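Uncharacterized protein (Bacteroides ovatus, PDB 4IRT) is of unknown function but, as a putative neuraminidase with BNR repeat-like beta-propeller architecture, may cleave sialic acid from glycans. Local coordinates at residues Y65-S77 and V88-C100. Numbering follows the deposited sequence.
Sequences YQGNVKDAHNIIS and VSFDHHGHPLNYC. With EDO (1,2-ethanediol), chain L.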
# COMPACT_ATOMS: atom_id res chain seq x y z
N TYR A 65 -2.37 -16.91 -15.85
CA TYR A 65 -1.66 -17.11 -14.60
C TYR A 65 -2.59 -17.34 -13.41
O TYR A 65 -3.69 -16.81 -13.34
CB TYR A 65 -0.77 -15.90 -14.30
CG TYR A 65 0.24 -15.68 -15.40
CD1 TYR A 65 1.19 -16.66 -15.70
CD2 TYR A 65 0.25 -14.51 -16.15
CE1 TYR A 65 2.12 -16.48 -16.71
CE2 TYR A 65 1.19 -14.32 -17.16
CZ TYR A 65 2.11 -15.31 -17.44
OH TYR A 65 3.05 -15.16 -18.44
N GLN A 66 -2.09 -18.16 -12.50
CA GLN A 66 -2.72 -18.43 -11.22
C GLN A 66 -1.83 -17.98 -10.10
O GLN A 66 -0.62 -17.87 -10.27
CB GLN A 66 -2.97 -19.91 -11.06
CG GLN A 66 -4.11 -20.43 -11.89
CD GLN A 66 -4.27 -21.92 -11.71
OE1 GLN A 66 -3.47 -22.66 -12.21
NE2 GLN A 66 -5.32 -22.35 -11.02
N GLY A 67 -2.43 -17.73 -8.93
CA GLY A 67 -1.67 -17.53 -7.71
C GLY A 67 -2.07 -18.47 -6.57
O GLY A 67 -3.18 -19.05 -6.56
N ASN A 68 -1.17 -18.63 -5.61
CA ASN A 68 -1.47 -19.39 -4.39
C ASN A 68 -2.34 -18.57 -3.44
O ASN A 68 -1.87 -18.05 -2.46
CB ASN A 68 -0.19 -19.81 -3.70
CG ASN A 68 -0.44 -20.68 -2.50
OD1 ASN A 68 -1.50 -21.31 -2.39
ND2 ASN A 68 0.52 -20.73 -1.59
N VAL A 69 -3.61 -18.45 -3.77
CA VAL A 69 -4.54 -17.59 -3.07
C VAL A 69 -4.81 -18.00 -1.61
O VAL A 69 -5.21 -17.17 -0.81
CB VAL A 69 -5.88 -17.45 -3.85
CG1 VAL A 69 -5.64 -16.73 -5.18
CG2 VAL A 69 -6.53 -18.80 -4.10
N LYS A 70 -4.54 -19.26 -1.26
CA LYS A 70 -4.58 -19.68 0.16
C LYS A 70 -3.55 -19.01 1.05
O LYS A 70 -3.71 -19.04 2.28
CB LYS A 70 -4.43 -21.21 0.26
CG LYS A 70 -5.66 -21.92 -0.24
CD LYS A 70 -5.52 -23.41 -0.08
CE LYS A 70 -6.56 -24.17 -0.91
NZ LYS A 70 -7.88 -24.11 -0.23
N ASP A 71 -2.53 -18.37 0.48
CA ASP A 71 -1.57 -17.54 1.22
C ASP A 71 -1.85 -16.06 0.93
O ASP A 71 -1.56 -15.54 -0.16
CB ASP A 71 -0.13 -17.90 0.82
CG ASP A 71 0.90 -17.30 1.73
OD1 ASP A 71 0.67 -16.21 2.28
OD2 ASP A 71 1.99 -17.91 1.86
N ALA A 72 -2.42 -15.38 1.92
CA ALA A 72 -2.77 -13.96 1.77
C ALA A 72 -1.60 -13.04 1.55
O ALA A 72 -1.80 -11.86 1.27
CB ALA A 72 -3.58 -13.49 2.99
N HIS A 73 -0.36 -13.52 1.72
CA HIS A 73 0.80 -12.73 1.34
C HIS A 73 0.93 -12.51 -0.16
O HIS A 73 1.57 -11.53 -0.60
CB HIS A 73 2.10 -13.36 1.81
CG HIS A 73 2.24 -13.38 3.30
ND1 HIS A 73 1.71 -14.38 4.08
CD2 HIS A 73 2.83 -12.51 4.15
CE1 HIS A 73 1.96 -14.11 5.35
NE2 HIS A 73 2.66 -13.00 5.42
N ASN A 74 0.37 -13.45 -0.92
CA ASN A 74 0.72 -13.65 -2.32
C ASN A 74 -0.05 -12.71 -3.30
O ASN A 74 -0.60 -13.12 -4.33
CB ASN A 74 0.52 -15.11 -2.70
CG ASN A 74 1.56 -16.03 -2.09
OD1 ASN A 74 1.88 -15.94 -0.89
ND2 ASN A 74 2.09 -16.93 -2.91
N ILE A 75 -0.05 -11.43 -2.94
CA ILE A 75 -0.87 -10.42 -3.61
C ILE A 75 -0.43 -10.07 -5.03
O ILE A 75 0.69 -10.39 -5.46
CB ILE A 75 -0.93 -9.13 -2.77
CG1 ILE A 75 0.48 -8.52 -2.61
CG2 ILE A 75 -1.55 -9.45 -1.42
CD1 ILE A 75 0.71 -7.35 -3.50
N ILE A 76 -1.31 -9.37 -5.72
CA ILE A 76 -1.07 -8.79 -7.03
C ILE A 76 -0.91 -7.27 -6.85
O ILE A 76 -1.79 -6.59 -6.27
CB ILE A 76 -2.30 -8.98 -7.95
CG1 ILE A 76 -2.66 -10.46 -8.13
CG2 ILE A 76 -2.07 -8.29 -9.30
CD1 ILE A 76 -4.16 -10.66 -8.35
N SER A 77 0.17 -6.73 -7.38
CA SER A 77 0.33 -5.30 -7.54
C SER A 77 0.49 -4.96 -9.02
O SER A 77 1.27 -5.62 -9.75
CB SER A 77 1.57 -4.80 -6.79
OG SER A 77 1.39 -4.73 -5.38
N VAL A 88 2.60 -5.83 -14.05
CA VAL A 88 1.97 -6.55 -12.97
C VAL A 88 2.91 -7.60 -12.38
O VAL A 88 3.61 -8.31 -13.10
CB VAL A 88 0.63 -7.19 -13.42
CG1 VAL A 88 0.87 -8.27 -14.46
CG2 VAL A 88 -0.15 -7.73 -12.23
N SER A 89 2.93 -7.67 -11.06
CA SER A 89 3.76 -8.60 -10.33
C SER A 89 2.90 -9.22 -9.24
O SER A 89 2.11 -8.53 -8.60
CB SER A 89 5.01 -7.87 -9.78
OG SER A 89 5.94 -8.77 -9.19
N PHE A 90 3.03 -10.52 -9.04
CA PHE A 90 2.04 -11.26 -8.26
C PHE A 90 2.58 -12.54 -7.65
O PHE A 90 3.57 -13.07 -8.11
CB PHE A 90 0.86 -11.63 -9.14
CG PHE A 90 1.24 -12.27 -10.44
CD1 PHE A 90 1.67 -11.51 -11.50
CD2 PHE A 90 1.16 -13.64 -10.60
CE1 PHE A 90 2.04 -12.11 -12.70
CE2 PHE A 90 1.52 -14.26 -11.81
CZ PHE A 90 1.95 -13.49 -12.86
N ASP A 91 1.87 -13.02 -6.65
CA ASP A 91 2.00 -14.40 -6.17
C ASP A 91 3.37 -14.77 -5.58
O ASP A 91 4.00 -15.78 -5.98
CB ASP A 91 1.64 -15.38 -7.30
CG ASP A 91 1.58 -16.82 -6.81
OD1 ASP A 91 1.20 -17.03 -5.64
OD2 ASP A 91 1.95 -17.73 -7.57
N HIS A 92 3.82 -13.97 -4.61
CA HIS A 92 5.06 -14.26 -3.92
C HIS A 92 4.92 -14.36 -2.40
O HIS A 92 4.28 -13.52 -1.73
CB HIS A 92 6.08 -13.16 -4.11
CG HIS A 92 6.23 -12.65 -5.51
ND1 HIS A 92 5.52 -11.57 -5.98
CD2 HIS A 92 7.08 -13.02 -6.51
CE1 HIS A 92 5.91 -11.29 -7.22
NE2 HIS A 92 6.86 -12.15 -7.56
N HIS A 93 5.69 -15.30 -1.85
CA HIS A 93 5.99 -15.32 -0.43
C HIS A 93 7.34 -15.98 -0.23
O HIS A 93 7.42 -17.11 0.25
CB HIS A 93 4.89 -16.02 0.35
CG HIS A 93 5.01 -15.84 1.83
ND1 HIS A 93 4.19 -16.49 2.72
CD2 HIS A 93 5.87 -15.09 2.57
CE1 HIS A 93 4.52 -16.14 3.95
NE2 HIS A 93 5.54 -15.30 3.89
N GLY A 94 8.37 -15.28 -0.70
CA GLY A 94 9.73 -15.76 -0.73
C GLY A 94 10.03 -16.61 -1.96
O GLY A 94 10.61 -17.68 -1.83
N HIS A 95 9.61 -16.15 -3.14
CA HIS A 95 9.64 -16.97 -4.35
C HIS A 95 10.30 -16.19 -5.47
O HIS A 95 10.37 -14.98 -5.41
CB HIS A 95 8.22 -17.32 -4.82
CG HIS A 95 7.49 -18.25 -3.91
ND1 HIS A 95 6.59 -17.80 -2.97
CD2 HIS A 95 7.52 -19.60 -3.78
CE1 HIS A 95 6.11 -18.82 -2.29
NE2 HIS A 95 6.64 -19.93 -2.77
N PRO A 96 10.67 -16.89 -6.55
CA PRO A 96 11.21 -16.15 -7.69
C PRO A 96 10.22 -15.13 -8.23
O PRO A 96 9.01 -15.35 -8.17
CB PRO A 96 11.48 -17.26 -8.72
CG PRO A 96 11.79 -18.45 -7.87
CD PRO A 96 10.84 -18.35 -6.71
N LEU A 97 10.74 -14.02 -8.74
CA LEU A 97 9.90 -12.94 -9.24
C LEU A 97 8.97 -13.43 -10.33
O LEU A 97 9.41 -14.10 -11.27
CB LEU A 97 10.79 -11.83 -9.78
CG LEU A 97 10.10 -10.65 -10.45
CD1 LEU A 97 9.42 -9.80 -9.41
CD2 LEU A 97 11.15 -9.83 -11.22
N ASN A 98 7.70 -13.08 -10.17
CA ASN A 98 6.64 -13.19 -11.18
C ASN A 98 6.25 -11.79 -11.62
O ASN A 98 5.69 -11.03 -10.82
CB ASN A 98 5.40 -13.83 -10.57
CG ASN A 98 5.66 -15.24 -10.06
OD1 ASN A 98 6.25 -16.07 -10.76
ND2 ASN A 98 5.23 -15.52 -8.82
N TYR A 99 6.54 -11.50 -12.89
CA TYR A 99 6.40 -10.17 -13.48
C TYR A 99 6.06 -10.28 -14.97
O TYR A 99 6.76 -10.99 -15.73
CB TYR A 99 7.71 -9.38 -13.29
CG TYR A 99 7.78 -8.14 -14.12
CD1 TYR A 99 6.80 -7.14 -14.02
CD2 TYR A 99 8.81 -7.95 -15.04
CE1 TYR A 99 6.87 -5.99 -14.79
CE2 TYR A 99 8.89 -6.80 -15.80
CZ TYR A 99 7.91 -5.83 -15.69
OH TYR A 99 7.99 -4.70 -16.45
N CYS A 100 4.99 -9.60 -15.37
CA CYS A 100 4.51 -9.58 -16.74
C CYS A 100 4.14 -8.18 -17.13
O CYS A 100 3.89 -7.31 -16.25
CB CYS A 100 3.24 -10.38 -16.87
SG CYS A 100 3.49 -12.09 -16.45
C1 EDO L . 4.25 -19.09 -5.50
O1 EDO L . 3.99 -20.52 -5.67
C2 EDO L . 5.24 -18.57 -6.54
O2 EDO L . 4.61 -18.30 -7.81
O HOH W 1 2.11 -17.57 -10.51
O HOH W 2 3.87 -10.90 -1.60
O HOH W 3 3.12 -11.16 -4.37
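Ser-77 and Ser-89 form the hydrogen-bonded pair of an antiparallel hairpin in one blade of this beta-propeller: Ser-77 N gives to Ser-89 O and Ser-89 N to Ser-77 O, each at 2.9 Å. Beside that pair the packing is tight and apolar. CG2 of Ile-76 lies 3.5 Å from CG2 of Val-88, while CG1 of Ile-76 touches CB of Phe-90. The Phe-90 ring meets Tyr-65 obliquely, its CZ against CG and CD2 of the tyrosine, and SG of Cys-100 comes to CE2 of Tyr-65 at 3.3 Å. Leu-46 covers both Ile-76 and Phe-90.

Toward the loops the contact turns polar and wet. Water 2 bridges the carbonyl oxygens of His-73 and His-92; water 1 donates to the carbonyl O of Gln-66 and to OD2 of Asp-91, which also accepts from O2 of a 1,2-ethanediol, probably from the crystallisation liquor, at 2.7 Å. The His-73 and His-93 rings stack face to face, centroids 3.9 Å apart and planes at 20°. Asp-71 fixes both: OD1 accepts from the backbone N of His-73, closing an Asx turn, and from its ND1, while OD2 takes ND1 of His-93 at 2.8 Å, within the imidazole plane. An asparagine in its place would probably lose one of these two ring bonds, leaving one imidazole freer to turn.

Between the two regions, a chi1 of -173° sends CG of Asp-91 away from its N and the carboxylate over Gly-67 CA; OD1 is gripped from opposite faces, by Asn-68 N and by Asn-74 ND2 at 2.9 Å and a nearly straight 178°.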